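Local coordinates for protein importin subunit beta-1 (PDB 5OWU) that carries proteins into the nucleus as the importin beta subunit, working with importin alpha, which recognises the classical nuclear localization signal of the cargo, at residues Tyr822-Arg835 / Ala848-Ser860. Residues are numbered along the deposited sequence; the frame is centred on the assembly and turned at random.
Sequences YGQDWVIDYIKRTR and ARWAREQQKRQLS
Gln855 and Tyr822 supply the one hydrogen bond between residues 822-835 and 848-860, made just before the chain enters helix 825-835. With CG trans to the backbone N (chi1 175°) and the chain bent at chi2, the amide of Gln855 reaches across the gap, roughly square to its own helix, and its NE2 meets Tyr822 O at 3.0 Å, almost in line with the carbonyl. The Tyr822 ring lies nearly coplanar with that amide and takes Gln855 CG at its edge. Over one ring face sits Gln858 CG, 3.8 Å from the ring centroid, a CH-pi contact only 13° off the normal. Leu859 CD2 closes on Gly823 CA at 3.5 Å. The Ile828 side chain crosses that of Gln855 at about a right angle, CG1 of Ile828 being 3.5 Å from Gln855 NE2, while its CG2 meets the Arg852 guanidinium. A leucine in place of Gln855, with no N-H to give, would probably leave Tyr822 O without its donor across the pair. Midway, Ile831 is the knob in a hole formed by Ala848, Ala851, Arg852 and Gln855: CG2 reaches Arg852 CB at 3.7 Å, and CD1 points between Ala851 and Gln855. At the other end Ala848 CB abuts Arg835 CB at 3.6 Å, and the Arg835 guanidinium lays one face over Arg849 CB. The hairpin thus exemplifies the HEAT repeat, two antiparallel helices whose axes come within 9.1 Å at closest approach, with N-to-C directions at 151°. It ends the superhelical stack against HEAT 18: Ala851 and Tyr830 rest on helix 796-812, where Tyr822 OH bonds Ile806 O; Gln858 NE2 bonds Phe813 O just beyond it, and Trp826 packs on helix 776-788.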
loop_
_atom_site.group_PDB
_atom_site.type_symbol
_atom_site.label_atom_id
_atom_site.label_comp_id
_atom_site.label_asym_id
_atom_site.label_seq_id
_atom_site.Cartn_x
_atom_site.Cartn_y
_atom_site.Cartn_z
ATOM N N TYR A 822 2.518 20.748 30.856
ATOM C CA TYR A 822 3.250 19.594 31.368
ATOM C C TYR A 822 2.532 18.871 32.502
ATOM O O TYR A 822 3.120 17.964 33.100
ATOM C CB TYR A 822 4.646 20.035 31.813
ATOM C CG TYR A 822 5.509 20.367 30.621
ATOM C CD1 TYR A 822 5.455 21.620 30.030
ATOM C CD2 TYR A 822 6.337 19.407 30.050
ATOM C CE1 TYR A 822 6.221 21.920 28.920
ATOM C CE2 TYR A 822 7.106 19.699 28.940
ATOM C CZ TYR A 822 7.042 20.953 28.378
ATOM O OH TYR A 822 7.814 21.244 27.278
ATOM N N GLY A 823 1.288 19.233 32.803
ATOM C CA GLY A 823 0.466 18.496 33.742
ATOM C C GLY A 823 -0.608 17.649 33.099
ATOM O O GLY A 823 -1.462 17.109 33.814
ATOM N N GLN A 824 -0.593 17.497 31.781
ATOM C CA GLN A 824 -1.659 16.792 31.086
ATOM C C GLN A 824 -1.446 15.287 31.174
ATOM O O GLN A 824 -0.334 14.790 30.964
ATOM C CB GLN A 824 -1.713 17.232 29.625
ATOM C CG GLN A 824 -1.790 18.731 29.447
ATOM C CD GLN A 824 -2.005 19.114 28.003
ATOM O OE1 GLN A 824 -3.064 18.848 27.431
ATOM N NE2 GLN A 824 -0.993 19.720 27.398
ATOM N N ASP A 825 -2.524 14.562 31.478
ATOM C CA ASP A 825 -2.440 13.108 31.547
ATOM C C ASP A 825 -1.863 12.529 30.266
ATOM O O ASP A 825 -1.066 11.588 30.310
ATOM C CB ASP A 825 -3.819 12.501 31.815
ATOM C CG ASP A 825 -4.240 12.603 33.272
ATOM O OD1 ASP A 825 -3.368 12.782 34.147
ATOM O OD2 ASP A 825 -5.451 12.486 33.542
ATOM N N TRP A 826 -2.257 13.064 29.108
ATOM C CA TRP A 826 -1.803 12.447 27.866
ATOM C C TRP A 826 -0.304 12.645 27.664
ATOM O O TRP A 826 0.364 11.757 27.125
ATOM C CB TRP A 826 -2.609 12.976 26.673
ATOM C CG TRP A 826 -2.270 14.366 26.216
ATOM C CD1 TRP A 826 -2.930 15.514 26.531
ATOM C CD2 TRP A 826 -1.199 14.746 25.338
ATOM N NE1 TRP A 826 -2.336 16.589 25.915
ATOM C CE2 TRP A 826 -1.271 16.146 25.176
ATOM C CE3 TRP A 826 -0.186 14.041 24.678
ATOM C CZ2 TRP A 826 -0.369 16.855 24.385
ATOM C CZ3 TRP A 826 0.713 14.750 23.891
ATOM C CH2 TRP A 826 0.613 16.143 23.752
ATOM N N VAL A 827 0.251 13.767 28.126
ATOM C CA VAL A 827 1.698 13.971 28.031
ATOM C C VAL A 827 2.433 12.969 28.915
ATOM O O VAL A 827 3.335 12.256 28.458
ATOM C CB VAL A 827 2.062 15.422 28.395
ATOM C CG1 VAL A 827 3.580 15.636 28.375
ATOM C CG2 VAL A 827 1.389 16.388 27.442
ATOM N N ILE A 828 2.062 12.905 30.194
ATOM C CA ILE A 828 2.703 11.972 31.122
ATOM C C ILE A 828 2.603 10.545 30.593
ATOM O O ILE A 828 3.601 9.815 30.509
ATOM C CB ILE A 828 2.070 12.105 32.520
ATOM C CG1 ILE A 828 2.366 13.492 33.110
ATOM C CG2 ILE A 828 2.563 10.998 33.454
ATOM C CD1 ILE A 828 1.320 13.987 34.106
ATOM N N ASP A 829 1.388 10.128 30.226
ATOM C CA ASP A 829 1.179 8.773 29.726
ATOM C C ASP A 829 2.016 8.503 28.483
ATOM O O ASP A 829 2.572 7.411 28.330
ATOM C CB ASP A 829 -0.304 8.552 29.430
ATOM C CG ASP A 829 -1.166 8.610 30.679
ATOM O OD1 ASP A 829 -0.607 8.528 31.795
ATOM O OD2 ASP A 829 -2.403 8.729 30.546
ATOM N N TYR A 830 2.114 9.481 27.578
ATOM C CA TYR A 830 2.904 9.285 26.365
ATOM C C TYR A 830 4.384 9.126 26.692
ATOM O O TYR A 830 5.055 8.230 26.162
ATOM C CB TYR A 830 2.690 10.456 25.407
ATOM C CG TYR A 830 3.465 10.324 24.116
ATOM C CD1 TYR A 830 3.315 9.205 23.311
ATOM C CD2 TYR A 830 4.337 11.322 23.698
ATOM C CE1 TYR A 830 4.013 9.076 22.134
ATOM C CE2 TYR A 830 5.041 11.202 22.520
ATOM C CZ TYR A 830 4.873 10.078 21.741
ATOM O OH TYR A 830 5.565 9.946 20.567
ATOM N N ILE A 831 4.908 9.988 27.564
ATOM C CA ILE A 831 6.290 9.849 28.010
ATOM C C ILE A 831 6.522 8.454 28.571
ATOM O O ILE A 831 7.545 7.819 28.292
ATOM C CB ILE A 831 6.628 10.939 29.045
ATOM C CG1 ILE A 831 6.588 12.321 28.380
ATOM C CG2 ILE A 831 8.000 10.681 29.673
ATOM C CD1 ILE A 831 6.754 13.489 29.340
ATOM N N LYS A 832 5.573 7.949 29.360
ATOM C CA LYS A 832 5.773 6.658 30.013
ATOM C C LYS A 832 5.697 5.505 29.017
ATOM O O LYS A 832 6.496 4.565 29.091
ATOM C CB LYS A 832 4.751 6.493 31.137
ATOM C CG LYS A 832 5.142 7.275 32.390
ATOM C CD LYS A 832 3.974 7.999 33.050
ATOM C CE LYS A 832 3.318 7.155 34.133
ATOM N NZ LYS A 832 2.406 7.970 34.983
ATOM N N ARG A 833 4.753 5.558 28.071
ATOM C CA ARG A 833 4.691 4.530 27.037
ATOM C C ARG A 833 5.965 4.515 26.205
ATOM O O ARG A 833 6.465 3.445 25.840
ATOM C CB ARG A 833 3.480 4.752 26.129
ATOM C CG ARG A 833 2.134 4.691 26.830
ATOM C CD ARG A 833 1.009 4.337 25.864
ATOM N NE ARG A 833 1.124 5.028 24.579
ATOM C CZ ARG A 833 0.576 6.207 24.292
ATOM N NH1 ARG A 833 -0.138 6.865 25.199
ATOM N NH2 ARG A 833 0.747 6.737 23.087
ATOM N N THR A 834 6.498 5.696 25.884
ATOM C CA THR A 834 7.720 5.758 25.090
ATOM C C THR A 834 8.927 5.290 25.892
ATOM O O THR A 834 9.845 4.682 25.335
ATOM C CB THR A 834 7.941 7.183 24.579
ATOM O OG1 THR A 834 6.799 7.604 23.820
ATOM C CG2 THR A 834 9.175 7.254 23.695
ATOM N N ARG A 835 8.935 5.558 27.195
ATOM C CA ARG A 835 10.046 5.169 28.052
ATOM C C ARG A 835 10.033 3.676 28.359
ATOM O O ARG A 835 11.094 3.092 28.607
ATOM C CB ARG A 835 9.993 5.984 29.349
ATOM C CG ARG A 835 10.967 5.565 30.437
ATOM C CD ARG A 835 12.413 5.701 29.996
ATOM N NE ARG A 835 13.330 5.335 31.070
ATOM C CZ ARG A 835 14.636 5.143 30.915
ATOM N NH1 ARG A 835 15.197 5.278 29.720
ATOM N NH2 ARG A 835 15.385 4.809 31.958
ATOM N N ALA A 848 13.062 9.666 26.161
ATOM C CA ALA A 848 11.875 9.711 27.011
ATOM C C ALA A 848 12.246 10.009 28.457
ATOM O O ALA A 848 11.504 10.698 29.166
ATOM C CB ALA A 848 11.105 8.394 26.919
ATOM N N ARG A 849 13.386 9.493 28.917
ATOM C CA ARG A 849 13.858 9.823 30.259
ATOM C C ARG A 849 14.139 11.315 30.378
ATOM O O ARG A 849 13.683 11.969 31.323
ATOM C CB ARG A 849 15.107 9.001 30.590
ATOM C CG ARG A 849 15.847 9.403 31.868
ATOM C CD ARG A 849 15.035 9.128 33.126
ATOM N NE ARG A 849 15.900 8.964 34.293
ATOM C CZ ARG A 849 15.477 8.617 35.506
ATOM N NH1 ARG A 849 14.189 8.393 35.731
ATOM N NH2 ARG A 849 16.348 8.489 36.500
ATOM N N TRP A 850 14.890 11.872 29.421
ATOM C CA TRP A 850 15.125 13.314 29.401
ATOM C C TRP A 850 13.806 14.082 29.463
ATOM O O TRP A 850 13.644 15.017 30.263
ATOM C CB TRP A 850 15.934 13.670 28.149
ATOM C CG TRP A 850 15.874 15.110 27.701
ATOM C CD1 TRP A 850 15.256 15.590 26.579
ATOM C CD2 TRP A 850 16.471 16.244 28.344
ATOM N NE1 TRP A 850 15.422 16.953 26.490
ATOM C CE2 TRP A 850 16.164 17.380 27.560
ATOM C CE3 TRP A 850 17.230 16.414 29.506
ATOM C CZ2 TRP A 850 16.587 18.664 27.904
ATOM C CZ3 TRP A 850 17.650 17.691 29.845
ATOM C CH2 TRP A 850 17.326 18.798 29.047
ATOM N N ALA A 851 12.834 13.668 28.648
ATOM C CA ALA A 851 11.535 14.335 28.628
ATOM C C ALA A 851 10.832 14.234 29.976
ATOM O O ALA A 851 10.151 15.175 30.399
ATOM C CB ALA A 851 10.656 13.731 27.535
ATOM N N ARG A 852 10.964 13.091 30.654
ATOM C CA ARG A 852 10.329 12.914 31.957
ATOM C C ARG A 852 10.958 13.832 32.996
ATOM O O ARG A 852 10.253 14.498 33.765
ATOM C CB ARG A 852 10.438 11.448 32.389
ATOM C CG ARG A 852 9.749 11.119 33.703
ATOM C CD ARG A 852 8.290 11.525 33.675
ATOM N NE ARG A 852 7.531 10.933 34.770
ATOM C CZ ARG A 852 6.268 11.238 35.048
ATOM N NH1 ARG A 852 5.622 12.137 34.316
ATOM N NH2 ARG A 852 5.649 10.649 36.060
ATOM N N GLU A 853 12.292 13.882 33.028
ATOM C CA GLU A 853 12.979 14.822 33.907
ATOM C C GLU A 853 12.464 16.239 33.690
ATOM O O GLU A 853 12.053 16.920 34.640
ATOM C CB GLU A 853 14.487 14.760 33.661
ATOM C CG GLU A 853 15.108 13.395 33.912
ATOM C CD GLU A 853 16.527 13.300 33.386
ATOM O OE1 GLU A 853 17.153 14.357 33.161
ATOM O OE2 GLU A 853 17.012 12.165 33.189
ATOM N N GLN A 854 12.457 16.696 32.434
ATOM C CA GLN A 854 12.074 18.081 32.177
ATOM C C GLN A 854 10.604 18.328 32.498
ATOM O O GLN A 854 10.249 19.389 33.019
ATOM C CB GLN A 854 12.387 18.449 30.728
ATOM C CG GLN A 854 13.870 18.520 30.436
ATOM C CD GLN A 854 14.580 19.518 31.334
ATOM O OE1 GLN A 854 14.100 20.633 31.544
ATOM N NE2 GLN A 854 15.713 19.111 31.891
ATOM N N GLN A 855 9.736 17.363 32.199
ATOM C CA GLN A 855 8.315 17.513 32.499
ATOM C C GLN A 855 8.083 17.651 34.002
ATOM O O GLN A 855 7.364 18.553 34.454
ATOM C CB GLN A 855 7.546 16.316 31.936
ATOM C CG GLN A 855 6.064 16.289 32.291
ATOM C CD GLN A 855 5.746 15.351 33.445
ATOM O OE1 GLN A 855 6.355 14.290 33.589
ATOM N NE2 GLN A 855 4.785 15.738 34.271
ATOM N N LYS A 856 8.684 16.757 34.793
ATOM C CA LYS A 856 8.550 16.850 36.244
ATOM C C LYS A 856 9.081 18.181 36.761
ATOM O O LYS A 856 8.469 18.807 37.639
ATOM C CB LYS A 856 9.280 15.690 36.920
ATOM C CG LYS A 856 8.632 14.342 36.695
ATOM C CD LYS A 856 9.423 13.233 37.371
ATOM C CE LYS A 856 8.505 12.155 37.924
ATOM N NZ LYS A 856 7.673 12.662 39.053
ATOM N N ARG A 857 10.222 18.634 36.230
ATOM C CA ARG A 857 10.725 19.945 36.624
ATOM C C ARG A 857 9.727 21.042 36.267
ATOM O O ARG A 857 9.569 22.013 37.015
ATOM C CB ARG A 857 12.081 20.215 35.972
ATOM C CG ARG A 857 12.545 21.653 36.135
ATOM C CD ARG A 857 14.040 21.807 35.911
ATOM N NE ARG A 857 14.800 21.674 37.152
ATOM C CZ ARG A 857 14.807 22.578 38.127
ATOM N NH1 ARG A 857 14.082 23.684 38.022
ATOM N NH2 ARG A 857 15.533 22.374 39.218
ATOM N N GLN A 858 9.037 20.900 35.133
ATOM C CA GLN A 858 8.040 21.896 34.749
ATOM C C GLN A 858 6.893 21.926 35.745
ATOM O O GLN A 858 6.397 23.001 36.101
ATOM C CB GLN A 858 7.515 21.613 33.339
ATOM C CG GLN A 858 8.440 22.053 32.219
ATOM C CD GLN A 858 8.555 23.563 32.107
ATOM O OE1 GLN A 858 7.573 24.288 32.266
ATOM N NE2 GLN A 858 9.761 24.043 31.830
ATOM N N LEU A 859 6.455 20.754 36.210
ATOM C CA LEU A 859 5.429 20.728 37.247
ATOM C C LEU A 859 5.935 21.334 38.548
ATOM O O LEU A 859 5.150 21.915 39.308
ATOM C CB LEU A 859 4.946 19.296 37.486
ATOM C CG LEU A 859 3.968 18.683 36.482
ATOM C CD1 LEU A 859 3.271 17.487 37.126
ATOM C CD2 LEU A 859 2.939 19.685 35.984
ATOM N N SER A 860 7.235 21.218 38.825
ATOM C CA SER A 860 7.774 21.834 40.032
ATOM C C SER A 860 7.596 23.349 40.022
ATOM O O SER A 860 7.370 23.951 41.077
ATOM C CB SER A 860 9.250 21.482 40.187
ATOM O OG SER A 860 9.883 22.370 41.090
#